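Pesticidial crystal protein CRY2AA (PDB 1I5P) acts as an insecticidal toxin that binds midgut epithelial cells of mosquito and moth larvae and promotes their colloid-osmotic lysis. Local coordinates at residues A[89-94]-A[112-117]; A[103-108]-A[171-176]. All coordinates share one frame; numbering follows the deposited sequence.

How the contacts relate
Both contacts lie within the N-terminal helical bundle, centres about 10 Å apart, and both draw on helix 107-135: contact 1 uses its body, contact 2 the turn that leads into it. Contact 1 pairs two helices and is mostly buried, with aliphatic packing inside and a water-bridged Gln91-Asn114 pair at its partly exposed margin. Contact 2 sets a non-helical linker, backbone included, against the start of helix 170-193 and is only partly buried. They meet where Ile93 and Leu94 pack on Pro175 and Leu176. In contact 1 the water joins a glutamine amide to a helix carbonyl oxygen and only weakly to the asparagine side chain; in contact 2 it joins a glutamine amide to a helix N-H.

Contact 1: A[89-94]-A[112-117]; sequences LMQDIL and RVNAEL
The amides of Gln91 and Asn114 meet with their planes 64° apart; Gln91 NE2 lies off the Asn114 amide plane, out beyond its oxygen, 3.5 Å from Asn114 OD1. No direct hydrogen bond forms; a water accepts from Gln91 NE2 at 2.8 Å and donates to the backbone oxygen of Asn114, with a weak third bond to Asn114 OD1. This is the partly exposed margin of an antiparallel helix pair in the toxin's helical bundle, its short axes 10.8 Å apart at 150°. Gln91 suits the position because its chain, extended beyond CG (chi2 -177°), carries the amide across.

Inward, the chemistry becomes aliphatic. Leu117's two methyls let it meet both neighbours: CD1 and CD2 reach Met90 CB, and CD1 also rests near Gln91 CG. The flexible thioether, bent at chi2 and chi3, brings its methyl back to the same leucine. A turn further on, Leu94 CD2 approaches Val113 CG1 at 4.5 Å. Met90 also touches Gln179 and Met183 of helix 170-193, so it fills a three-helix junction. On the far flank of helix 107-135, Arg112 and Arg160 share Glu116, and Arg112 NE donates to the anti lone pair of Glu116 OE2 at 2.8 Å.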
loop_
_atom_site.group_PDB
_atom_site.type_symbol
_atom_site.label_atom_id
_atom_site.label_comp_id
_atom_site.label_asym_id
_atom_site.label_seq_id
_atom_site.Cartn_x
_atom_site.Cartn_y
_atom_site.Cartn_z
ATOM N N LEU A 89 -4.520 8.351 -22.214
ATOM C CA LEU A 89 -3.988 7.970 -20.904
ATOM C C LEU A 89 -3.696 6.470 -20.838
ATOM O O LEU A 89 -2.729 6.041 -20.199
ATOM C CB LEU A 89 -4.955 8.380 -19.781
ATOM C CG LEU A 89 -5.183 9.889 -19.614
ATOM C CD1 LEU A 89 -6.062 10.149 -18.402
ATOM C CD2 LEU A 89 -3.847 10.611 -19.458
ATOM N N MET A 90 -4.531 5.672 -21.495
ATOM C CA MET A 90 -4.312 4.235 -21.516
ATOM C C MET A 90 -3.105 3.958 -22.412
ATOM O O MET A 90 -2.269 3.112 -22.099
ATOM C CB MET A 90 -5.546 3.514 -22.056
ATOM C CG MET A 90 -6.708 3.474 -21.084
ATOM S SD MET A 90 -6.304 2.532 -19.596
ATOM C CE MET A 90 -6.919 0.894 -20.051
ATOM N N GLN A 91 -3.007 4.682 -23.523
ATOM C CA GLN A 91 -1.885 4.483 -24.428
ATOM C C GLN A 91 -0.588 4.836 -23.714
ATOM O O GLN A 91 0.421 4.171 -23.896
ATOM C CB GLN A 91 -2.027 5.341 -25.691
ATOM C CG GLN A 91 -3.243 5.011 -26.545
ATOM C CD GLN A 91 -3.304 5.838 -27.816
ATOM O OE1 GLN A 91 -2.676 6.892 -27.916
ATOM N NE2 GLN A 91 -4.075 5.369 -28.794
ATOM N N ASP A 92 -0.621 5.883 -22.895
ATOM C CA ASP A 92 0.568 6.309 -22.167
ATOM C C ASP A 92 0.969 5.303 -21.091
ATOM O O ASP A 92 2.152 5.103 -20.825
ATOM C CB ASP A 92 0.337 7.679 -21.534
ATOM C CG ASP A 92 1.471 8.089 -20.624
ATOM O OD1 ASP A 92 2.546 8.474 -21.143
ATOM O OD2 ASP A 92 1.293 8.018 -19.386
ATOM N N ILE A 93 -0.020 4.681 -20.460
ATOM C CA ILE A 93 0.259 3.683 -19.435
ATOM C C ILE A 93 1.071 2.562 -20.075
ATOM O O ILE A 93 2.082 2.125 -19.529
ATOM C CB ILE A 93 -1.047 3.098 -18.858
ATOM C CG1 ILE A 93 -1.660 4.097 -17.866
ATOM C CG2 ILE A 93 -0.773 1.751 -18.189
ATOM C CD1 ILE A 93 -3.018 3.674 -17.318
ATOM N N LEU A 94 0.621 2.105 -21.242
ATOM C CA LEU A 94 1.310 1.044 -21.965
ATOM C C LEU A 94 2.712 1.465 -22.351
ATOM O O LEU A 94 3.669 0.714 -22.169
ATOM C CB LEU A 94 0.554 0.668 -23.239
ATOM C CG LEU A 94 1.376 -0.207 -24.200
ATOM C CD1 LEU A 94 1.627 -1.589 -23.583
ATOM C CD2 LEU A 94 0.644 -0.337 -25.521
ATOM N N ARG A 112 -3.764 -4.482 -32.145
ATOM C CA ARG A 112 -4.966 -5.048 -31.539
ATOM C C ARG A 112 -5.320 -4.378 -30.216
ATOM O O ARG A 112 -6.484 -4.068 -29.957
ATOM C CB ARG A 112 -4.805 -6.556 -31.323
ATOM C CG ARG A 112 -6.066 -7.225 -30.783
ATOM C CD ARG A 112 -7.273 -6.885 -31.654
ATOM N NE ARG A 112 -8.500 -7.524 -31.187
ATOM C CZ ARG A 112 -8.735 -8.832 -31.244
ATOM N NH1 ARG A 112 -7.825 -9.654 -31.751
ATOM N NH2 ARG A 112 -9.886 -9.320 -30.793
ATOM N N VAL A 113 -4.313 -4.168 -29.372
ATOM C CA VAL A 113 -4.523 -3.519 -28.085
ATOM C C VAL A 113 -5.157 -2.153 -28.319
ATOM O O VAL A 113 -6.146 -1.799 -27.676
ATOM C CB VAL A 113 -3.189 -3.339 -27.323
ATOM C CG1 VAL A 113 -3.325 -2.244 -26.269
ATOM C CG2 VAL A 113 -2.787 -4.653 -26.671
ATOM N N ASN A 114 -4.588 -1.390 -29.245
ATOM C CA ASN A 114 -5.114 -0.063 -29.558
ATOM C C ASN A 114 -6.559 -0.091 -30.041
ATOM O O ASN A 114 -7.339 0.800 -29.719
ATOM C CB ASN A 114 -4.253 0.616 -30.613
ATOM C CG ASN A 114 -3.072 1.335 -30.021
ATOM O OD1 ASN A 114 -3.176 1.953 -28.966
ATOM N ND2 ASN A 114 -1.940 1.282 -30.713
ATOM N N ALA A 115 -6.911 -1.112 -30.816
ATOM C CA ALA A 115 -8.276 -1.238 -31.316
ATOM C C ALA A 115 -9.198 -1.573 -30.149
ATOM O O ALA A 115 -10.333 -1.093 -30.076
ATOM C CB ALA A 115 -8.348 -2.332 -32.391
ATOM N N GLU A 116 -8.698 -2.398 -29.236
ATOM C CA GLU A 116 -9.465 -2.792 -28.066
ATOM C C GLU A 116 -9.674 -1.620 -27.113
ATOM O O GLU A 116 -10.702 -1.546 -26.444
ATOM C CB GLU A 116 -8.771 -3.941 -27.331
ATOM C CG GLU A 116 -8.786 -5.261 -28.077
ATOM C CD GLU A 116 -10.191 -5.700 -28.454
ATOM O OE1 GLU A 116 -11.155 -5.245 -27.802
ATOM O OE2 GLU A 116 -10.330 -6.509 -29.397
ATOM N N LEU A 117 -8.706 -0.710 -27.041
ATOM C CA LEU A 117 -8.846 0.450 -26.161
ATOM C C LEU A 117 -9.959 1.337 -26.695
ATOM O O LEU A 117 -10.757 1.888 -25.934
ATOM C CB LEU A 117 -7.543 1.255 -26.085
ATOM C CG LEU A 117 -6.389 0.678 -25.248
ATOM C CD1 LEU A 117 -5.207 1.626 -25.307
ATOM C CD2 LEU A 117 -6.832 0.477 -23.807
HETATM O O HOH W 1 -6.143 3.411 -28.875
#

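Contact 2: A[103-108]-A[171-176]; sequences QRLNTD and LLLLPL
Leu172 CD2 presses against the backbone of the linker, 3.4 Å from Gln103 O and close to the carbonyl carbons of Gln103 and Arg104. The same methyl lies 3.8 Å from Gln103 CB and 4.0 Å from Leu105 CD2. Leu172 points at the linker from its CB onward, and with CG opposite the backbone N (chi1 -180°) its CD2 lies against the Gln103 carbonyl. Beside it Leu105 crosses Leu173 at a slant, with Leu105 CD1 to Leu173 CD2 at 3.8 Å; a leucine's forked end lets Leu105 touch Leu173 with both methyls, CD1 and CD2.

Gln103 runs alongside Leu172 in the opposite sense, and its amide serves as the polar end of the contact. A water accepts from Gln103 NE2 at 2.8 Å and from Leu172 N at 3.0 Å, so the backbone N-H near the start of helix 170-193 has a partner.

Further out, the linker is positioned largely by the helix before it, 88-101. Residues 103-105 are extended, and Glu98 of that helix binds Leu105 N through OE1. Arg104 leaves the linker on the side away from 171-176, where its NE forms a salt bridge with Glu98 OE2. Leu105 packs on Leu94 of the same helix as well as on Tyr169, and Leu172 packs on Thr97. Asn106 then caps the start of helix 107-135. On the other partner, Pro175 has no N-H and Leu176 N makes no bond to the turn before, so the helix kinks here, while Leu174 N makes a weak bond to Leu171 O.

No hydrogen bond passes directly between the two segments. Cohesion therefore rests on methyls meeting methyls and backbone, with the water adding a polar link between Gln103 and the helix.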
loop_
_atom_site.group_PDB
_atom_site.type_symbol
_atom_site.label_atom_id
_atom_site.label_comp_id
_atom_site.label_asym_id
_atom_site.label_seq_id
_atom_site.Cartn_x
_atom_site.Cartn_y
_atom_site.Cartn_z
ATOM N N GLN A 103 10.502 -3.511 -22.208
ATOM C CA GLN A 103 9.854 -4.547 -23.006
ATOM C C GLN A 103 8.907 -3.853 -23.973
ATOM O O GLN A 103 8.307 -2.833 -23.647
ATOM C CB GLN A 103 9.043 -5.517 -22.133
ATOM C CG GLN A 103 9.831 -6.273 -21.066
ATOM C CD GLN A 103 8.995 -7.337 -20.356
ATOM O OE1 GLN A 103 9.322 -7.760 -19.244
ATOM N NE2 GLN A 103 7.920 -7.784 -21.006
ATOM N N ARG A 104 8.775 -4.411 -25.166
ATOM C CA ARG A 104 7.900 -3.834 -26.170
ATOM C C ARG A 104 6.983 -4.878 -26.780
ATOM O O ARG A 104 7.358 -6.039 -26.924
ATOM C CB ARG A 104 8.729 -3.182 -27.277
ATOM C CG ARG A 104 9.276 -1.814 -26.917
ATOM C CD ARG A 104 8.792 -0.790 -27.929
ATOM N NE ARG A 104 7.339 -0.850 -28.063
ATOM C CZ ARG A 104 6.688 -0.798 -29.221
ATOM N NH1 ARG A 104 7.359 -0.681 -30.360
ATOM N NH2 ARG A 104 5.363 -0.873 -29.240
ATOM N N LEU A 105 5.771 -4.461 -27.124
ATOM C CA LEU A 105 4.818 -5.365 -27.749
ATOM C C LEU A 105 5.221 -5.470 -29.209
ATOM O O LEU A 105 5.869 -4.562 -29.733
ATOM C CB LEU A 105 3.406 -4.783 -27.694
ATOM C CG LEU A 105 2.702 -4.608 -26.353
ATOM C CD1 LEU A 105 1.342 -3.958 -26.589
ATOM C CD2 LEU A 105 2.542 -5.958 -25.677
ATOM N N ASN A 106 4.858 -6.560 -29.873
ATOM C CA ASN A 106 5.181 -6.649 -31.286
ATOM C C ASN A 106 4.138 -5.783 -31.987
ATOM O O ASN A 106 3.159 -5.356 -31.365
ATOM C CB ASN A 106 5.122 -8.094 -31.786
ATOM C CG ASN A 106 3.752 -8.711 -31.643
ATOM O OD1 ASN A 106 2.811 -8.074 -31.169
ATOM N ND2 ASN A 106 3.629 -9.967 -32.058
ATOM N N THR A 107 4.339 -5.522 -33.271
ATOM C CA THR A 107 3.425 -4.673 -34.024
ATOM C C THR A 107 1.976 -5.165 -34.057
ATOM O O THR A 107 1.048 -4.358 -34.009
ATOM C CB THR A 107 3.930 -4.484 -35.469
ATOM O OG1 THR A 107 3.338 -3.306 -36.030
ATOM C CG2 THR A 107 3.568 -5.688 -36.324
ATOM N N ASP A 108 1.778 -6.478 -34.140
ATOM C CA ASP A 108 0.430 -7.048 -34.188
ATOM C C ASP A 108 -0.361 -6.826 -32.899
ATOM O O ASP A 108 -1.515 -6.409 -32.940
ATOM C CB ASP A 108 0.495 -8.551 -34.486
ATOM C CG ASP A 108 0.798 -8.850 -35.947
ATOM O OD1 ASP A 108 1.021 -10.036 -36.275
ATOM O OD2 ASP A 108 0.807 -7.902 -36.765
ATOM N N LEU A 171 2.929 -9.495 -18.453
ATOM C CA LEU A 171 3.382 -8.529 -17.453
ATOM C C LEU A 171 3.344 -7.113 -18.012
ATOM O O LEU A 171 2.952 -6.170 -17.326
ATOM C CB LEU A 171 4.807 -8.837 -16.987
ATOM C CG LEU A 171 5.328 -7.915 -15.874
ATOM C CD1 LEU A 171 4.639 -8.276 -14.546
ATOM C CD2 LEU A 171 6.837 -8.063 -15.738
ATOM N N LEU A 172 3.758 -6.969 -19.265
ATOM C CA LEU A 172 3.772 -5.665 -19.909
ATOM C C LEU A 172 2.375 -5.066 -20.035
ATOM O O LEU A 172 2.200 -3.852 -19.935
ATOM C CB LEU A 172 4.415 -5.781 -21.294
ATOM C CG LEU A 172 4.519 -4.489 -22.108
ATOM C CD1 LEU A 172 5.020 -3.360 -21.218
ATOM C CD2 LEU A 172 5.462 -4.706 -23.290
ATOM N N LEU A 173 1.388 -5.928 -20.244
ATOM C CA LEU A 173 0.007 -5.502 -20.399
ATOM C C LEU A 173 -0.770 -5.495 -19.084
ATOM O O LEU A 173 -1.905 -5.028 -19.032
ATOM C CB LEU A 173 -0.702 -6.423 -21.393
ATOM C CG LEU A 173 -0.178 -6.410 -22.832
ATOM C CD1 LEU A 173 -0.777 -7.567 -23.618
ATOM C CD2 LEU A 173 -0.538 -5.079 -23.484
ATOM N N LEU A 174 -0.159 -6.008 -18.020
ATOM C CA LEU A 174 -0.843 -6.084 -16.729
ATOM C C LEU A 174 -1.486 -4.758 -16.273
ATOM O O LEU A 174 -2.629 -4.758 -15.810
ATOM C CB LEU A 174 0.102 -6.625 -15.655
ATOM C CG LEU A 174 -0.577 -7.236 -14.419
ATOM C CD1 LEU A 174 -1.553 -8.344 -14.839
ATOM C CD2 LEU A 174 0.477 -7.788 -13.467
ATOM N N PRO A 175 -0.774 -3.623 -16.398
ATOM C CA PRO A 175 -1.372 -2.353 -15.977
ATOM C C PRO A 175 -2.651 -2.088 -16.764
ATOM O O PRO A 175 -3.669 -1.716 -16.198
ATOM C CB PRO A 175 -0.267 -1.338 -16.273
ATOM C CG PRO A 175 0.967 -2.135 -16.014
ATOM C CD PRO A 175 0.646 -3.433 -16.737
ATOM N N LEU A 176 -2.603 -2.305 -18.071
ATOM C CA LEU A 176 -3.783 -2.090 -18.909
ATOM C C LEU A 176 -4.894 -3.057 -18.524
ATOM O O LEU A 176 -6.054 -2.667 -18.412
ATOM C CB LEU A 176 -3.434 -2.270 -20.390
ATOM C CG LEU A 176 -2.543 -1.226 -21.074
ATOM C CD1 LEU A 176 -2.566 -1.465 -22.582
ATOM C CD2 LEU A 176 -3.046 0.184 -20.770
HETATM O O HOH W 2 5.535 -9.073 -20.511
#